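Local coordinates for protein transcriptional regulator (PDB 3QFI) that belongs to the LytR-CpsA-Psr family of mixed alpha/beta proteins and is named a transcriptional regulator, at residues A[196-199]-A[200-203]; A[274-277]-A[278-282]. All coordinates share one frame; numbering follows the deposited sequence.

Interaction 1: A[196-199]-A[200-203]; sequences ILDA and VEAN
Asp-198 and Glu-201 lie three residues apart on one continuous 3-10 turn, and their side chains cross at a slant. In both, CG lies anti to the carbonyl carbon (chi1 -73° in Asp-198), and Glu-201 then bends at its second torsion, which turns its carboxylate toward that of Asp-198. OD1 of Asp-198 and OE2 of Glu-201 come to 3.2 Å, with the two carboxylate planes turned 61° apart. Both are acceptors, so the pair is not a bond, and two like charges so close would be expected to disfavour each other somewhat. The backbone ties the same two residues together: Glu-201 N donates to Asp-198 O at 2.6 Å, nearly straight at the hydrogen. Beta-branched Val-200, buried, sets CG1 between its own N and carbonyl carbon, and this methyl lies beside Leu-197 O. Its N approaches the same oxygen, although that bond is doubtful. Leu-197 supplies a hydrophobic branch to Leu-117 and Ala-120 of helix 111-120, whereas the acidic pair suits a partly exposed flank. The i to i+3 bond marks a 3-10 helix, here a short one with Leu-197 and Val-200 on an apolar side and the acidic pair on another, leading into strand 204-206.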
ATOM      1  N   ILE A 196     -18.964   4.331 -14.888  1.00 35.19           N
ATOM      2  CA  ILE A 196     -19.387   5.463 -14.068  1.00 42.31           C
ATOM      3  C   ILE A 196     -18.280   5.817 -13.078  1.00 35.48           C
ATOM      4  O   ILE A 196     -18.153   6.967 -12.643  1.00 34.00           O
ATOM      5  CB  ILE A 196     -20.693   5.127 -13.300  1.00 49.48           C
ATOM      6  CG1 ILE A 196     -21.783   4.694 -14.288  1.00 49.53           C
ATOM      7  CG2 ILE A 196     -21.152   6.328 -12.479  1.00 56.00           C
ATOM      8  CD1 ILE A 196     -22.177   5.757 -15.311  1.00 36.40           C
ATOM      9  N   LEU A 197     -17.477   4.817 -12.730  1.00 33.00           N
ATOM     10  CA  LEU A 197     -16.365   5.007 -11.811  1.00 30.92           C
ATOM     11  C   LEU A 197     -15.419   6.089 -12.303  1.00 30.68           C
ATOM     12  O   LEU A 197     -14.712   6.692 -11.511  1.00 33.58           O
ATOM     13  CB  LEU A 197     -15.595   3.692 -11.631  1.00 33.14           C
ATOM     14  CG  LEU A 197     -15.966   2.796 -10.442  1.00 31.07           C
ATOM     15  CD1 LEU A 197     -15.764   3.578  -9.161  1.00 31.23           C
ATOM     16  CD2 LEU A 197     -17.394   2.318 -10.546  1.00 22.63           C
ATOM     17  N   ASP A 198     -15.417   6.345 -13.606  1.00 41.16           N
ATOM     18  CA  ASP A 198     -14.543   7.364 -14.178  1.00 48.35           C
ATOM     19  C   ASP A 198     -14.633   8.715 -13.493  1.00 50.99           C
ATOM     20  O   ASP A 198     -13.749   9.556 -13.658  1.00 52.56           O
ATOM     21  CB  ASP A 198     -14.824   7.532 -15.664  1.00 53.78           C
ATOM     22  CG  ASP A 198     -14.315   6.364 -16.476  1.00 63.10           C
ATOM     23  OD1 ASP A 198     -13.120   6.018 -16.325  1.00 57.92           O
ATOM     24  OD2 ASP A 198     -15.102   5.794 -17.264  1.00 71.29           O
ATOM     25  N   ALA A 199     -15.699   8.919 -12.723  1.00 54.24           N
ATOM     26  CA  ALA A 199     -15.902  10.165 -11.986  1.00 54.43           C
ATOM     27  C   ALA A 199     -14.751  10.374 -11.002  1.00 54.12           C
ATOM     28  O   ALA A 199     -14.732  11.345 -10.237  1.00 51.81           O
ATOM     29  CB  ALA A 199     -17.226  10.119 -11.230  1.00 56.83           C
ATOM     30  N   VAL A 200     -13.800   9.447 -11.012  1.00 47.51           N
ATOM     31  CA  VAL A 200     -12.655   9.550 -10.132  1.00 45.98           C
ATOM     32  C   VAL A 200     -11.387   9.761 -10.958  1.00 44.66           C
ATOM     33  O   VAL A 200     -10.294   9.889 -10.404  1.00 42.33           O
ATOM     34  CB  VAL A 200     -12.497   8.282  -9.270  1.00 45.03           C
ATOM     35  CG1 VAL A 200     -11.997   7.124 -10.120  1.00 48.08           C
ATOM     36  CG2 VAL A 200     -11.540   8.560  -8.126  1.00 57.58           C
ATOM     37  N   GLU A 201     -11.544   9.822 -12.281  1.00 35.86           N
ATOM     38  CA  GLU A 201     -10.406   9.994 -13.185  1.00 35.05           C
ATOM     39  C   GLU A 201      -9.702  11.334 -13.055  1.00 32.08           C
ATOM     40  O   GLU A 201      -8.478  11.416 -13.163  1.00 41.70           O
ATOM     41  CB  GLU A 201     -10.838   9.809 -14.645  1.00 36.91           C
ATOM     42  CG  GLU A 201     -11.258   8.384 -15.029  1.00 47.90           C
ATOM     43  CD  GLU A 201     -10.259   7.313 -14.583  1.00 51.27           C
ATOM     44  OE1 GLU A 201      -9.030   7.563 -14.631  1.00 59.45           O
ATOM     45  OE2 GLU A 201     -10.710   6.207 -14.203  1.00 48.88           O
ATOM     46  N   ALA A 202     -10.478  12.385 -12.836  1.00 19.28           N
ATOM     47  CA  ALA A 202      -9.924  13.719 -12.709  1.00 15.68           C
ATOM     48  C   ALA A 202      -9.132  13.896 -11.414  1.00 19.24           C
ATOM     49  O   ALA A 202      -8.632  14.984 -11.137  1.00 22.89           O
ATOM     50  CB  ALA A 202     -11.034  14.735 -12.779  1.00  9.29           C
ATOM     51  N   ASN A 203      -9.021  12.828 -10.627  1.00 18.23           N
ATOM     52  CA  ASN A 203      -8.296  12.887  -9.363  1.00 17.81           C
ATOM     53  C   ASN A 203      -7.479  11.616  -9.124  1.00 15.71           C
ATOM     54  O   ASN A 203      -7.105  11.293  -7.990  1.00  7.60           O
ATOM     55  CB  ASN A 203      -9.268  13.099  -8.194  1.00 21.30           C
ATOM     56  CG  ASN A 203      -9.982  14.439  -8.258  1.00 14.02           C
ATOM     57  OD1 ASN A 203     -11.060  14.559  -8.840  1.00  7.52           O
ATOM     58  ND2 ASN A 203      -9.371  15.458  -7.672  1.00 11.97           N
TER

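Interaction 2: A[274-277]-A[278-282]; sequences KDLA and FYNQF
The Tyr-279 ring has the carbonyl oxygen of Leu-276 at its edge, near the ring plane, while the Phe-278 ring receives Phe-282 on one face: CE2 of Phe-282 stands 3.5 Å above the plane, offset toward the rim. Tyr-279 and Phe-278 both place CG anti to the backbone N (chi1 163° and -168°), which swings their rings out from the helix axis. From there Phe-278 touches Asp-69 of strand 67-70, and Tyr-279 touches Pro-249 at the start of helix 249-262; large aromatic groups suit positions where the helix faces its neighbours. On another flank, CD1 of Leu-276 lies 3.6 Å from ND2 of Asn-280, an aliphatic branch against an amide one turn later, with the two side chains crossing at a slant. Although ND2 also comes near Leu-276 O, the angle is too poor for a bond, and that oxygen instead takes Asn-280 N at 2.9 Å. Phe-278 N reaches Lys-274 O at 3.0 Å, and Tyr-279 N meets Asp-275 O at 3.1 Å. The last i to i+4 bond, Gln-281 N to Ala-277 O at 3.4 Å, is weak, and the chain goes on with an i to i+3 bond from Phe-282 N to Tyr-279 O. Lys-274 NZ forms a salt bridge with Glu-271, and buried Asp-275 accepts a hydrogen bond from Gln-256 of helix 249-262. The chemistry therefore implies a helical turn held by i to i+4 backbone bonds that give way to i to i+3 bonding at its end, while aromatic and polar side chains join it to neighbouring elements.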
ATOM      1  N   LYS A 274      22.526  -7.603   1.522  1.00 10.96           N
ATOM      2  CA  LYS A 274      22.283  -6.167   1.436  1.00  3.44           C
ATOM      3  C   LYS A 274      21.415  -5.698   2.610  1.00  1.00           C
ATOM      4  O   LYS A 274      21.742  -4.720   3.258  1.00  6.28           O
ATOM      5  CB  LYS A 274      21.628  -5.841   0.096  1.00  4.49           C
ATOM      6  CG  LYS A 274      21.096  -4.439  -0.031  1.00 15.88           C
ATOM      7  CD  LYS A 274      20.610  -4.207  -1.450  1.00 15.67           C
ATOM      8  CE  LYS A 274      19.828  -2.901  -1.579  1.00 19.87           C
ATOM      9  NZ  LYS A 274      18.447  -3.000  -1.012  1.00 15.46           N
ATOM     10  N   ASP A 275      20.323  -6.402   2.902  1.00  8.46           N
ATOM     11  CA  ASP A 275      19.458  -6.014   4.016  1.00  3.94           C
ATOM     12  C   ASP A 275      20.215  -5.909   5.335  1.00  7.39           C
ATOM     13  O   ASP A 275      19.982  -4.999   6.127  1.00 20.63           O
ATOM     14  CB  ASP A 275      18.337  -7.023   4.208  1.00  1.15           C
ATOM     15  CG  ASP A 275      17.588  -7.285   2.950  1.00 13.80           C
ATOM     16  OD1 ASP A 275      17.578  -6.386   2.074  1.00 11.23           O
ATOM     17  OD2 ASP A 275      17.000  -8.390   2.837  1.00 29.35           O
ATOM     18  N   LEU A 276      21.100  -6.868   5.568  1.00 11.29           N
ATOM     19  CA  LEU A 276      21.898  -6.920   6.784  1.00 17.80           C
ATOM     20  C   LEU A 276      22.887  -5.750   6.835  1.00 12.52           C
ATOM     21  O   LEU A 276      23.004  -5.075   7.860  1.00  8.35           O
ATOM     22  CB  LEU A 276      22.630  -8.269   6.846  1.00 22.50           C
ATOM     23  CG  LEU A 276      23.608  -8.543   7.991  1.00 29.71           C
ATOM     24  CD1 LEU A 276      22.882  -8.488   9.325  1.00 35.69           C
ATOM     25  CD2 LEU A 276      24.240  -9.921   7.798  1.00 34.06           C
ATOM     26  N   ALA A 277      23.577  -5.494   5.726  1.00  4.25           N
ATOM     27  CA  ALA A 277      24.540  -4.398   5.667  1.00  1.00           C
ATOM     28  C   ALA A 277      23.874  -3.082   6.019  1.00  1.00           C
ATOM     29  O   ALA A 277      24.399  -2.300   6.810  1.00  3.91           O
ATOM     30  CB  ALA A 277      25.154  -4.308   4.283  1.00  1.00           C
ATOM     31  N   PHE A 278      22.708  -2.847   5.433  1.00  1.00           N
ATOM     32  CA  PHE A 278      21.972  -1.621   5.686  1.00 12.63           C
ATOM     33  C   PHE A 278      21.630  -1.502   7.163  1.00 16.00           C
ATOM     34  O   PHE A 278      21.826  -0.448   7.772  1.00 15.09           O
ATOM     35  CB  PHE A 278      20.673  -1.582   4.878  1.00 18.57           C
ATOM     36  CG  PHE A 278      20.017  -0.233   4.867  1.00 19.42           C
ATOM     37  CD1 PHE A 278      20.427   0.744   3.954  1.00 22.72           C
ATOM     38  CD2 PHE A 278      19.048   0.092   5.808  1.00 20.29           C
ATOM     39  CE1 PHE A 278      19.886   2.017   3.979  1.00  9.59           C
ATOM     40  CE2 PHE A 278      18.497   1.370   5.844  1.00 16.84           C
ATOM     41  CZ  PHE A 278      18.919   2.335   4.930  1.00 19.62           C
ATOM     42  N   TYR A 279      21.116  -2.583   7.739  1.00 14.33           N
ATOM     43  CA  TYR A 279      20.726  -2.574   9.150  1.00 17.84           C
ATOM     44  C   TYR A 279      21.888  -2.306  10.110  1.00 17.55           C
ATOM     45  O   TYR A 279      21.728  -1.587  11.095  1.00 21.58           O
ATOM     46  CB  TYR A 279      20.017  -3.894   9.510  1.00 27.43           C
ATOM     47  CG  TYR A 279      19.942  -4.179  11.005  1.00 33.26           C
ATOM     48  CD1 TYR A 279      20.975  -4.856  11.651  1.00 26.43           C
ATOM     49  CD2 TYR A 279      18.860  -3.738  11.783  1.00 27.74           C
ATOM     50  CE1 TYR A 279      20.942  -5.089  13.026  1.00 19.54           C
ATOM     51  CE2 TYR A 279      18.828  -3.969  13.171  1.00 19.27           C
ATOM     52  CZ  TYR A 279      19.880  -4.643  13.773  1.00  5.79           C
ATOM     53  OH  TYR A 279      19.924  -4.841  15.128  1.00  3.98           O
ATOM     54  N   ASN A 280      23.055  -2.871   9.815  1.00 11.28           N
ATOM     55  CA  ASN A 280      24.223  -2.678  10.666  1.00 16.86           C
ATOM     56  C   ASN A 280      24.746  -1.264  10.734  1.00 13.42           C
ATOM     57  O   ASN A 280      25.288  -0.845  11.756  1.00  7.35           O
ATOM     58  CB  ASN A 280      25.357  -3.595  10.238  1.00 22.34           C
ATOM     59  CG  ASN A 280      25.114  -5.010  10.652  1.00 26.20           C
ATOM     60  OD1 ASN A 280      24.685  -5.270  11.787  1.00 12.82           O
ATOM     61  ND2 ASN A 280      25.380  -5.945   9.747  1.00 28.48           N
ATOM     62  N   GLN A 281      24.590  -0.523   9.650  1.00 15.68           N
ATOM     63  CA  GLN A 281      25.074   0.837   9.631  1.00 18.08           C
ATOM     64  C   GLN A 281      24.104   1.807  10.292  1.00 20.59           C
ATOM     65  O   GLN A 281      24.381   3.000  10.363  1.00 33.20           O
ATOM     66  CB  GLN A 281      25.349   1.274   8.192  1.00 18.53           C
ATOM     67  CG  GLN A 281      24.111   1.462   7.358  1.00 31.30           C
ATOM     68  CD  GLN A 281      24.412   1.978   5.971  1.00 23.33           C
ATOM     69  OE1 GLN A 281      24.935   1.252   5.145  1.00 34.59           O
ATOM     70  NE2 GLN A 281      24.104   3.245   5.720  1.00 24.74           N
ATOM     71  N   PHE A 282      22.975   1.306  10.790  1.00 17.82           N
ATOM     72  CA  PHE A 282      21.977   2.174  11.421  1.00 14.23           C
ATOM     73  C   PHE A 282      21.408   1.620  12.718  1.00 21.29           C
ATOM     74  O   PHE A 282      20.518   2.230  13.322  1.00 21.67           O
ATOM     75  CB  PHE A 282      20.818   2.432  10.457  1.00  6.77           C
ATOM     76  CG  PHE A 282      21.174   3.328   9.308  1.00 11.63           C
ATOM     77  CD1 PHE A 282      21.577   4.640   9.528  1.00 16.73           C
ATOM     78  CD2 PHE A 282      21.102   2.865   8.002  1.00  8.51           C
ATOM     79  CE1 PHE A 282      21.904   5.473   8.463  1.00 16.22           C
ATOM     80  CE2 PHE A 282      21.427   3.694   6.936  1.00 14.76           C
ATOM     81  CZ  PHE A 282      21.830   5.004   7.166  1.00  9.47           C
TER

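Interactions 1 and 2 are both local, each confined to one continuous run of chain at the surface, and they follow in series along the sequence. They lie on opposite sides of the molecular centre: their own centres are 43 Å apart and their nearest atoms about 30 Å, so they do not touch. Residues 196-203 lie against helix 111-120 and lead into strand 204-206, at one edge of the mixed sheet. Residues 274-282 close the C-terminal helix 269-280, beside helix 249-262 and strand 67-70. The two contrast in backbone pattern, a 3-10 turn against an alpha-helical one, and neither includes a bound ligand.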